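Local coordinates for major exported protein (Pseudomonas aeruginosa, PDB 3HE1) that is a secreted Hcp-family protein of the type VI secretion system that assembles as a hexameric ring and probably stacks into the system's tube, at residues A[28-33]-A[115-120]; A[38-43]-A[59-64]; A[66-71]-A[88-93]. All coordinates share one frame; numbering follows the deposited sequence.

Contact 1. Residues A[28-33]-A[115-120]; sequences YMSITG and KVEIQW
Lys115 begins the antiparallel pairing with 28-33: its O accepts Thr32 N at 3.0 Å, while the return bond to Thr32 O is weak. Its flexible chain carries NZ to Glu117 OE1, 3.2 Å away, a salt bridge formed on the syn side but 34° out of the carboxylate plane. Val116 turns to the buried face, where its CG2 lies alongside Ile31 CG1 and its CG1 meets SE of Met29, a selenomethionine, at 3.7 Å; compact beta-branched chains fit such a flat apolar layer. Glu117 exchanges two backbone bonds with Ser30 and rests CB beside Ser30 OG. Its OE2 receives Gln119 NE2 on the anti lone pair, so lysine, glutamate and glutamine form a polar row on the more accessible face. Ile118 folds back at chi2 (-75°), bringing CD1 against Met29 SE at 3.3 Å, a tight fit. Gln119 N then gives Tyr28 O a nearly straight bond of 2.8 Å (170°). Strand 112-123 runs between strands 27-33 and 129-137, and strand 61-71 continues the sheet beyond 27-33. Phe168 of strand 162-169 covers Met29, Ile31 and Val116, and Trp120 meets Phe66 edge-to-face.

Contact 2. Residues A[38-43]-A[59-64]; sequences LITAGA and DQVMVQ
Thr40 and Asp59 bring two irregular pieces of backbone together, with the CA atoms of Ala41 and Asp59 4.2 Å apart. The motif in 38-43 is a pair of overlapping beta turns: a type I turn from Leu38 to Ala41, closed by a weak bond, and a type II turn from Thr40 to Ala43, closed by Ala43 N to Thr40 O at 3.1 Å. Gly42 occupies the third position of the type II turn with phi at 65°, a value that favours glycine. Opposite it, 59-60 is the loop that leads into the first residues of strand 61-71, so the contact fastens a double turn to the start of a strand and not one strand to another.

Two polar side chains do most of the joining. Thr40 has OG1 between its backbone N and carbonyl carbon (chi1 63°), which aims the hydroxyl across the gap; it donates to Asp59 O at 2.6 Å, coming from 33° outside the carbonyl plane. Thr40 OG1 also accepts a weak bond from Ile31 N, so one small hydroxyl both donates and accepts and links the loop to strand 27-33. Asp59 answers with its carboxylate: OD1 takes Gly42 N at 3.0 Å on the anti lone pair, giving an acceptor to an amide within the second turn. Leu38 adds an apolar touch, its CD2 lying 4.2 Å from Asp59 CB with the chains crossing at about a right angle. Ala43 is small enough to bring its CB within 3.8 Å of Gln60 O, while its own carbonyl is bonded by Ser48 OG as the chain enters helix 46-49. A water bridges loosely, accepting from Met62 N at 3.3 Å and donating weakly to Ala43 O.

Contact 3. Residues A[66-71]-A[88-93]; sequences FNHEVI and KPVVIT
Asn67 and Val91 form a hydrogen-bonded pair, next to the non-hydrogen-bonded pair Phe66-Ile92, in two antiparallel strands whose axes approach to 4.7 Å. Asn67 N gives to Val91 O at 2.8 Å, and Val91 N returns a bond of 2.9 Å to Asn67 O. Both are noticeably bent, with N-H...O angles near 137°. Phe66 CA also makes a CA-H...O contact with Val91 O. Farther on, where 88-89 leaves regular strand geometry, a weak bond from Lys88 N to Glu69 O is what remains of the backbone pairing. Proline suits this irregular step, since it has no amide hydrogen to place in a sheet.

Apolar contacts gather on the buried side. With CG anti to its backbone N (chi1 -176°), Phe66 lays its ring across toward 90-92: CE1 meets Val90 CG1 at 3.5 Å and CD1 meets Ile92 CG2 at 3.9 Å, both obliquely to the ring. The other methyl of Val90, CG2, sits above the middle of the His68 imidazole, 3.9 Å from the centroid and 12° off the ring normal, a clear CH-pi contact; the branched valine thus packs a methyl on each of two rings.

On the more accessible face Asn67 CB stands 4.0 Å from Val91 CB. Lys88 CG lies 4.3 Å from Glu69 CB, the aliphatic part of a long chain making the contact while its amino end leads away from 66-71.

Strand 86-95 is bordered on its far side by strand 162-169, whereas residues 67-71 pair antiparallel with a strand of the second subunit. The sheet therefore runs on across the interface, as in the beta-barrel fold of Hcp proteins, whose six copies close into a ring.

Overall arrangement
From the N terminus, strand 27-33 enters the sheet first, but its partner in contact 1 arrives only at 115-120, so that contact closes the longest loop and encloses the other two. Within it, contact 2 closes the short loop carrying helix 46-49, and contact 3 follows in series, closing the partly unmodelled connection between strands 61-71 and 86-95. Helix 100-109 comes after both, before contact 1 closes. Contacts 2 and 3 share strand 61-71, on opposite sides of the chain's centre; a probable bond from Gln64 N to Thr93 O joins them. Probable bonds Ile31 O to Ile39 N and Met29 N to Val61 O tie contact 1 to contact 2, while Met29 and Ile118 of contact 1 pack on Ile92 of contact 3.

Contact 1. Residues A[28-33]-A[115-120]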
loop_
_atom_site.group_PDB
_atom_site.type_symbol
_atom_site.label_atom_id
_atom_site.label_comp_id
_atom_site.label_asym_id
_atom_site.label_seq_id
_atom_site.Cartn_x
_atom_site.Cartn_y
_atom_site.Cartn_z
ATOM N N TYR A 28 11.721 9.554 25.559
ATOM C CA TYR A 28 13.163 9.770 25.669
ATOM C C TYR A 28 13.721 8.537 26.319
ATOM O O TYR A 28 13.026 7.891 27.090
ATOM C CB TYR A 28 13.492 11.031 26.473
ATOM C CG TYR A 28 13.151 12.299 25.725
ATOM C CD1 TYR A 28 14.030 12.826 24.785
ATOM C CD2 TYR A 28 11.938 12.954 25.932
ATOM C CE1 TYR A 28 13.720 13.976 24.080
ATOM C CE2 TYR A 28 11.617 14.114 25.233
ATOM C CZ TYR A 28 12.514 14.616 24.308
ATOM O OH TYR A 28 12.211 15.765 23.604
HETATM N N MSE A 29 14.957 8.189 25.998
HETATM C CA MSE A 29 15.508 6.928 26.481
HETATM C C MSE A 29 16.904 7.099 27.072
HETATM O O MSE A 29 17.608 8.055 26.784
HETATM C CB MSE A 29 15.516 5.888 25.350
HETATM C CG MSE A 29 16.126 4.513 25.687
HETATM SE SE MSE A 29 16.093 3.410 24.079
HETATM C CE MSE A 29 16.481 4.863 22.836
ATOM N N SER A 30 17.292 6.164 27.921
ATOM C CA SER A 30 18.633 6.154 28.450
ATOM C C SER A 30 19.159 4.752 28.292
ATOM O O SER A 30 18.418 3.767 28.437
ATOM C CB SER A 30 18.659 6.574 29.927
ATOM O OG SER A 30 17.978 5.637 30.747
ATOM N N ILE A 31 20.437 4.664 27.964
ATOM C CA ILE A 31 21.092 3.381 27.953
ATOM C C ILE A 31 22.349 3.410 28.801
ATOM O O ILE A 31 23.137 4.335 28.726
ATOM C CB ILE A 31 21.388 2.915 26.531
ATOM C CG1 ILE A 31 20.070 2.913 25.732
ATOM C CG2 ILE A 31 22.071 1.544 26.571
ATOM C CD1 ILE A 31 20.165 2.435 24.288
ATOM N N THR A 32 22.485 2.407 29.656
ATOM C CA THR A 32 23.728 2.168 30.375
ATOM C C THR A 32 24.226 0.791 29.982
ATOM O O THR A 32 23.525 -0.208 30.190
ATOM C CB THR A 32 23.551 2.213 31.908
ATOM O OG1 THR A 32 23.195 3.537 32.312
ATOM C CG2 THR A 32 24.849 1.816 32.610
ATOM N N GLY A 33 25.421 0.742 29.397
ATOM C CA GLY A 33 26.011 -0.516 28.974
ATOM C C GLY A 33 27.075 -0.971 29.956
ATOM O O GLY A 33 27.813 -0.158 30.506
ATOM N N LYS A 115 20.768 -1.381 31.658
ATOM C CA LYS A 115 19.435 -0.784 31.683
ATOM C C LYS A 115 19.136 0.080 30.464
ATOM O O LYS A 115 19.863 1.022 30.161
ATOM C CB LYS A 115 19.207 0.026 32.965
ATOM C CG LYS A 115 17.813 0.621 33.061
ATOM C CD LYS A 115 17.386 0.882 34.515
ATOM C CE LYS A 115 17.727 2.292 34.962
ATOM N NZ LYS A 115 16.901 2.696 36.138
ATOM N N VAL A 116 18.065 -0.273 29.764
ATOM C CA VAL A 116 17.457 0.586 28.763
ATOM C C VAL A 116 16.144 1.017 29.372
ATOM O O VAL A 116 15.360 0.170 29.819
ATOM C CB VAL A 116 17.142 -0.183 27.480
ATOM C CG1 VAL A 116 16.317 0.694 26.516
ATOM C CG2 VAL A 116 18.430 -0.701 26.852
ATOM N N GLU A 117 15.900 2.321 29.407
ATOM C CA GLU A 117 14.711 2.819 30.064
ATOM C C GLU A 117 14.066 3.882 29.225
ATOM O O GLU A 117 14.668 4.926 28.989
ATOM C CB GLU A 117 15.057 3.388 31.431
ATOM C CG GLU A 117 13.986 4.297 32.010
ATOM C CD GLU A 117 14.164 4.534 33.506
ATOM O OE1 GLU A 117 14.526 3.571 34.221
ATOM O OE2 GLU A 117 13.940 5.681 33.967
ATOM N N ILE A 118 12.843 3.586 28.785
ATOM C CA ILE A 118 12.051 4.410 27.878
ATOM C C ILE A 118 10.997 5.206 28.650
ATOM O O ILE A 118 10.120 4.647 29.297
ATOM C CB ILE A 118 11.303 3.542 26.838
ATOM C CG1 ILE A 118 12.277 2.797 25.935
ATOM C CG2 ILE A 118 10.409 4.398 25.970
ATOM C CD1 ILE A 118 12.917 3.688 24.906
ATOM N N GLN A 119 11.078 6.520 28.553
ATOM C CA GLN A 119 10.190 7.376 29.293
ATOM C C GLN A 119 9.190 8.041 28.371
ATOM O O GLN A 119 9.568 8.741 27.434
ATOM C CB GLN A 119 10.991 8.444 30.023
ATOM C CG GLN A 119 11.818 7.898 31.152
ATOM C CD GLN A 119 12.239 8.990 32.118
ATOM O OE1 GLN A 119 12.050 10.188 31.851
ATOM N NE2 GLN A 119 12.813 8.584 33.249
ATOM N N TRP A 120 7.909 7.847 28.668
ATOM C CA TRP A 120 6.848 8.315 27.797
ATOM C C TRP A 120 6.294 9.683 28.223
ATOM O O TRP A 120 6.080 9.938 29.413
ATOM C CB TRP A 120 5.742 7.261 27.722
ATOM C CG TRP A 120 6.228 5.866 27.373
ATOM C CD1 TRP A 120 6.854 4.977 28.207
ATOM C CD2 TRP A 120 6.111 5.212 26.110
ATOM N NE1 TRP A 120 7.137 3.812 27.536
ATOM C CE2 TRP A 120 6.683 3.927 26.248
ATOM C CE3 TRP A 120 5.574 5.586 24.869
ATOM C CZ2 TRP A 120 6.736 3.014 25.199
ATOM C CZ3 TRP A 120 5.630 4.678 23.821
ATOM C CH2 TRP A 120 6.209 3.409 23.993
#

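Contact 2. Residues A[38-43]-A[59-64]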
loop_
_atom_site.group_PDB
_atom_site.type_symbol
_atom_site.label_atom_id
_atom_site.label_comp_id
_atom_site.label_asym_id
_atom_site.label_seq_id
_atom_site.Cartn_x
_atom_site.Cartn_y
_atom_site.Cartn_z
ATOM N N LEU A 38 26.923 5.074 30.529
ATOM C CA LEU A 38 25.721 5.733 30.023
ATOM C C LEU A 38 25.933 6.087 28.560
ATOM O O LEU A 38 26.703 6.995 28.230
ATOM C CB LEU A 38 25.370 6.982 30.856
ATOM C CG LEU A 38 24.019 7.663 30.565
ATOM C CD1 LEU A 38 22.849 6.690 30.656
ATOM C CD2 LEU A 38 23.778 8.859 31.474
ATOM N N ILE A 39 25.259 5.353 27.684
ATOM C CA ILE A 39 25.510 5.459 26.253
ATOM C C ILE A 39 24.787 6.665 25.678
ATOM O O ILE A 39 25.158 7.184 24.634
ATOM C CB ILE A 39 25.140 4.149 25.525
ATOM C CG1 ILE A 39 26.229 3.096 25.783
ATOM C CG2 ILE A 39 24.930 4.381 24.023
ATOM C CD1 ILE A 39 25.779 1.650 25.572
ATOM N N THR A 40 23.777 7.136 26.396
ATOM C CA THR A 40 22.952 8.232 25.918
ATOM C C THR A 40 23.402 9.563 26.535
ATOM O O THR A 40 22.717 10.574 26.414
ATOM C CB THR A 40 21.481 7.974 26.273
ATOM O OG1 THR A 40 21.346 7.948 27.699
ATOM C CG2 THR A 40 21.018 6.628 25.709
ATOM N N ALA A 41 24.557 9.552 27.195
ATOM C CA ALA A 41 25.102 10.745 27.853
ATOM C C ALA A 41 25.436 11.882 26.877
ATOM O O ALA A 41 26.244 11.704 25.965
ATOM C CB ALA A 41 26.345 10.376 28.665
ATOM N N GLY A 42 24.828 13.050 27.081
ATOM C CA GLY A 42 25.069 14.185 26.205
ATOM C C GLY A 42 24.586 13.949 24.782
ATOM O O GLY A 42 24.987 14.650 23.845
ATOM N N ALA A 43 23.706 12.961 24.633
ATOM C CA ALA A 43 23.207 12.537 23.333
ATOM C C ALA A 43 21.980 13.302 22.812
ATOM O O ALA A 43 21.680 13.224 21.620
ATOM C CB ALA A 43 22.942 11.034 23.336
ATOM N N ASP A 59 20.780 13.868 28.536
ATOM C CA ASP A 59 21.466 12.588 28.695
ATOM C C ASP A 59 20.594 11.433 28.248
ATOM O O ASP A 59 20.805 10.281 28.637
ATOM C CB ASP A 59 21.939 12.386 30.133
ATOM C CG ASP A 59 22.888 13.463 30.573
ATOM O OD1 ASP A 59 23.706 13.895 29.732
ATOM O OD2 ASP A 59 22.799 13.888 31.747
ATOM N N GLN A 60 19.613 11.763 27.420
ATOM C CA GLN A 60 18.797 10.757 26.768
ATOM C C GLN A 60 18.846 10.898 25.255
ATOM O O GLN A 60 19.502 11.782 24.696
ATOM C CB GLN A 60 17.338 10.854 27.224
ATOM C CG GLN A 60 17.057 10.289 28.604
ATOM C CD GLN A 60 15.763 10.830 29.181
ATOM O OE1 GLN A 60 14.934 10.076 29.688
ATOM N NE2 GLN A 60 15.578 12.144 29.091
ATOM N N VAL A 61 18.117 10.008 24.608
ATOM C CA VAL A 61 17.938 10.033 23.175
ATOM C C VAL A 61 16.444 10.184 22.858
ATOM O O VAL A 61 15.590 9.644 23.558
ATOM C CB VAL A 61 18.537 8.753 22.543
ATOM C CG1 VAL A 61 18.903 7.753 23.632
ATOM C CG2 VAL A 61 17.580 8.138 21.538
HETATM N N MSE A 62 16.151 10.933 21.801
HETATM C CA MSE A 62 14.792 11.216 21.348
HETATM C C MSE A 62 14.195 10.054 20.549
HETATM O O MSE A 62 14.531 9.857 19.378
HETATM C CB MSE A 62 14.853 12.437 20.440
HETATM C CG MSE A 62 13.604 13.273 20.387
HETATM SE SE MSE A 62 13.778 14.371 18.807
HETATM C CE MSE A 62 13.977 12.915 17.507
ATOM N N VAL A 63 13.294 9.298 21.167
ATOM C CA VAL A 63 12.688 8.147 20.504
ATOM C C VAL A 63 11.490 8.545 19.652
ATOM O O VAL A 63 10.487 9.040 20.166
ATOM C CB VAL A 63 12.234 7.103 21.513
ATOM C CG1 VAL A 63 11.380 6.061 20.819
ATOM C CG2 VAL A 63 13.437 6.472 22.178
ATOM N N GLN A 64 11.602 8.329 18.345
ATOM C CA GLN A 64 10.540 8.691 17.407
ATOM C C GLN A 64 9.770 7.459 16.889
ATOM O O GLN A 64 8.916 7.579 16.007
ATOM C CB GLN A 64 11.102 9.527 16.243
ATOM C CG GLN A 64 11.542 10.946 16.631
ATOM C CD GLN A 64 10.528 12.029 16.261
ATOM O OE1 GLN A 64 9.980 12.038 15.154
ATOM N NE2 GLN A 64 10.294 12.961 17.181
HETATM O O HOH W 1 18.908 11.774 20.224
#

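Contact 3. Residues A[66-71]-A[88-93]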
loop_
_atom_site.group_PDB
_atom_site.type_symbol
_atom_site.label_atom_id
_atom_site.label_comp_id
_atom_site.label_asym_id
_atom_site.label_seq_id
_atom_site.Cartn_x
_atom_site.Cartn_y
_atom_site.Cartn_z
ATOM N N PHE A 66 8.340 3.174 18.236
ATOM C CA PHE A 66 8.258 2.120 19.242
ATOM C C PHE A 66 7.338 0.992 18.771
ATOM O O PHE A 66 6.256 1.244 18.252
ATOM C CB PHE A 66 7.801 2.668 20.608
ATOM C CG PHE A 66 7.787 1.626 21.691
ATOM C CD1 PHE A 66 8.916 1.383 22.454
ATOM C CD2 PHE A 66 6.656 0.863 21.922
ATOM C CE1 PHE A 66 8.909 0.410 23.441
ATOM C CE2 PHE A 66 6.641 -0.122 22.909
ATOM C CZ PHE A 66 7.767 -0.342 23.669
ATOM N N ASN A 67 7.781 -0.247 18.964
ATOM C CA ASN A 67 7.004 -1.451 18.653
ATOM C C ASN A 67 7.437 -2.568 19.610
ATOM O O ASN A 67 8.624 -2.753 19.891
ATOM C CB ASN A 67 7.214 -1.880 17.180
ATOM C CG ASN A 67 6.294 -3.047 16.739
ATOM O OD1 ASN A 67 6.678 -4.220 16.782
ATOM N ND2 ASN A 67 5.093 -2.712 16.284
ATOM N N HIS A 68 6.473 -3.308 20.124
ATOM C CA HIS A 68 6.778 -4.431 21.000
ATOM C C HIS A 68 5.555 -5.316 21.123
ATOM O O HIS A 68 4.425 -4.838 21.009
ATOM C CB HIS A 68 7.193 -3.973 22.393
ATOM C CG HIS A 68 7.540 -5.113 23.296
ATOM N ND1 HIS A 68 7.152 -5.172 24.616
ATOM C CD2 HIS A 68 8.202 -6.269 23.045
ATOM C CE1 HIS A 68 7.583 -6.305 25.148
ATOM N NE2 HIS A 68 8.226 -6.986 24.216
ATOM N N GLU A 69 5.770 -6.605 21.355
ATOM C CA GLU A 69 4.635 -7.494 21.474
ATOM C C GLU A 69 4.911 -8.735 22.264
ATOM O O GLU A 69 5.904 -9.426 22.052
ATOM C CB GLU A 69 4.063 -7.890 20.112
ATOM C CG GLU A 69 2.552 -8.145 20.165
ATOM C CD GLU A 69 1.985 -8.534 18.825
ATOM O OE1 GLU A 69 2.483 -9.525 18.260
ATOM O OE2 GLU A 69 1.051 -7.857 18.333
ATOM N N VAL A 70 3.987 -9.002 23.173
ATOM C CA VAL A 70 3.972 -10.214 23.960
ATOM C C VAL A 70 2.751 -11.024 23.531
ATOM O O VAL A 70 1.657 -10.474 23.362
ATOM C CB VAL A 70 3.910 -9.867 25.451
ATOM C CG1 VAL A 70 3.815 -11.139 26.299
ATOM C CG2 VAL A 70 5.134 -9.005 25.828
ATOM N N ILE A 71 2.937 -12.319 23.311
ATOM C CA ILE A 71 1.825 -13.128 22.837
ATOM C C ILE A 71 1.686 -14.449 23.579
ATOM O O ILE A 71 2.620 -14.920 24.219
ATOM C CB ILE A 71 1.919 -13.397 21.315
ATOM C CG1 ILE A 71 0.667 -14.133 20.821
ATOM C CG2 ILE A 71 3.174 -14.183 20.990
ATOM C CD1 ILE A 71 0.634 -14.385 19.332
ATOM N N LYS A 88 8.553 -10.556 22.363
ATOM C CA LYS A 88 9.196 -10.132 21.120
ATOM C C LYS A 88 10.144 -8.975 21.400
ATOM O O LYS A 88 9.927 -8.223 22.352
ATOM C CB LYS A 88 8.160 -9.684 20.093
ATOM C CG LYS A 88 7.179 -10.761 19.716
ATOM C CD LYS A 88 7.892 -12.067 19.508
ATOM C CE LYS A 88 6.969 -13.113 18.921
ATOM N NZ LYS A 88 7.514 -14.488 19.112
ATOM N N PRO A 89 11.193 -8.818 20.567
ATOM C CA PRO A 89 12.209 -7.800 20.861
ATOM C C PRO A 89 11.595 -6.425 20.943
ATOM O O PRO A 89 10.594 -6.184 20.261
ATOM C CB PRO A 89 13.146 -7.883 19.656
ATOM C CG PRO A 89 12.976 -9.274 19.144
ATOM C CD PRO A 89 11.521 -9.588 19.355
ATOM N N VAL A 90 12.155 -5.544 21.770
ATOM C CA VAL A 90 11.658 -4.171 21.812
ATOM C C VAL A 90 12.294 -3.389 20.677
ATOM O O VAL A 90 13.476 -3.570 20.381
ATOM C CB VAL A 90 11.911 -3.480 23.164
ATOM C CG1 VAL A 90 11.481 -2.009 23.105
ATOM C CG2 VAL A 90 11.160 -4.202 24.262
ATOM N N VAL A 91 11.500 -2.538 20.030
ATOM C CA VAL A 91 11.937 -1.887 18.809
ATOM C C VAL A 91 11.717 -0.389 18.865
ATOM O O VAL A 91 10.585 0.081 18.815
ATOM C CB VAL A 91 11.167 -2.433 17.617
ATOM C CG1 VAL A 91 11.866 -2.045 16.319
ATOM C CG2 VAL A 91 11.026 -3.943 17.724
ATOM N N ILE A 92 12.791 0.373 18.972
ATOM C CA ILE A 92 12.647 1.822 18.984
ATOM C C ILE A 92 13.176 2.443 17.690
ATOM O O ILE A 92 13.765 1.769 16.853
ATOM C CB ILE A 92 13.277 2.475 20.257
ATOM C CG1 ILE A 92 14.796 2.287 20.302
ATOM C CG2 ILE A 92 12.678 1.877 21.493
ATOM C CD1 ILE A 92 15.601 3.423 19.657
ATOM N N THR A 93 12.932 3.732 17.523
ATOM C CA THR A 93 13.431 4.457 16.371
ATOM C C THR A 93 13.934 5.797 16.864
ATOM O O THR A 93 13.313 6.419 17.724
ATOM C CB THR A 93 12.339 4.670 15.284
ATOM O OG1 THR A 93 11.914 3.403 14.767
ATOM C CG2 THR A 93 12.878 5.513 14.133
#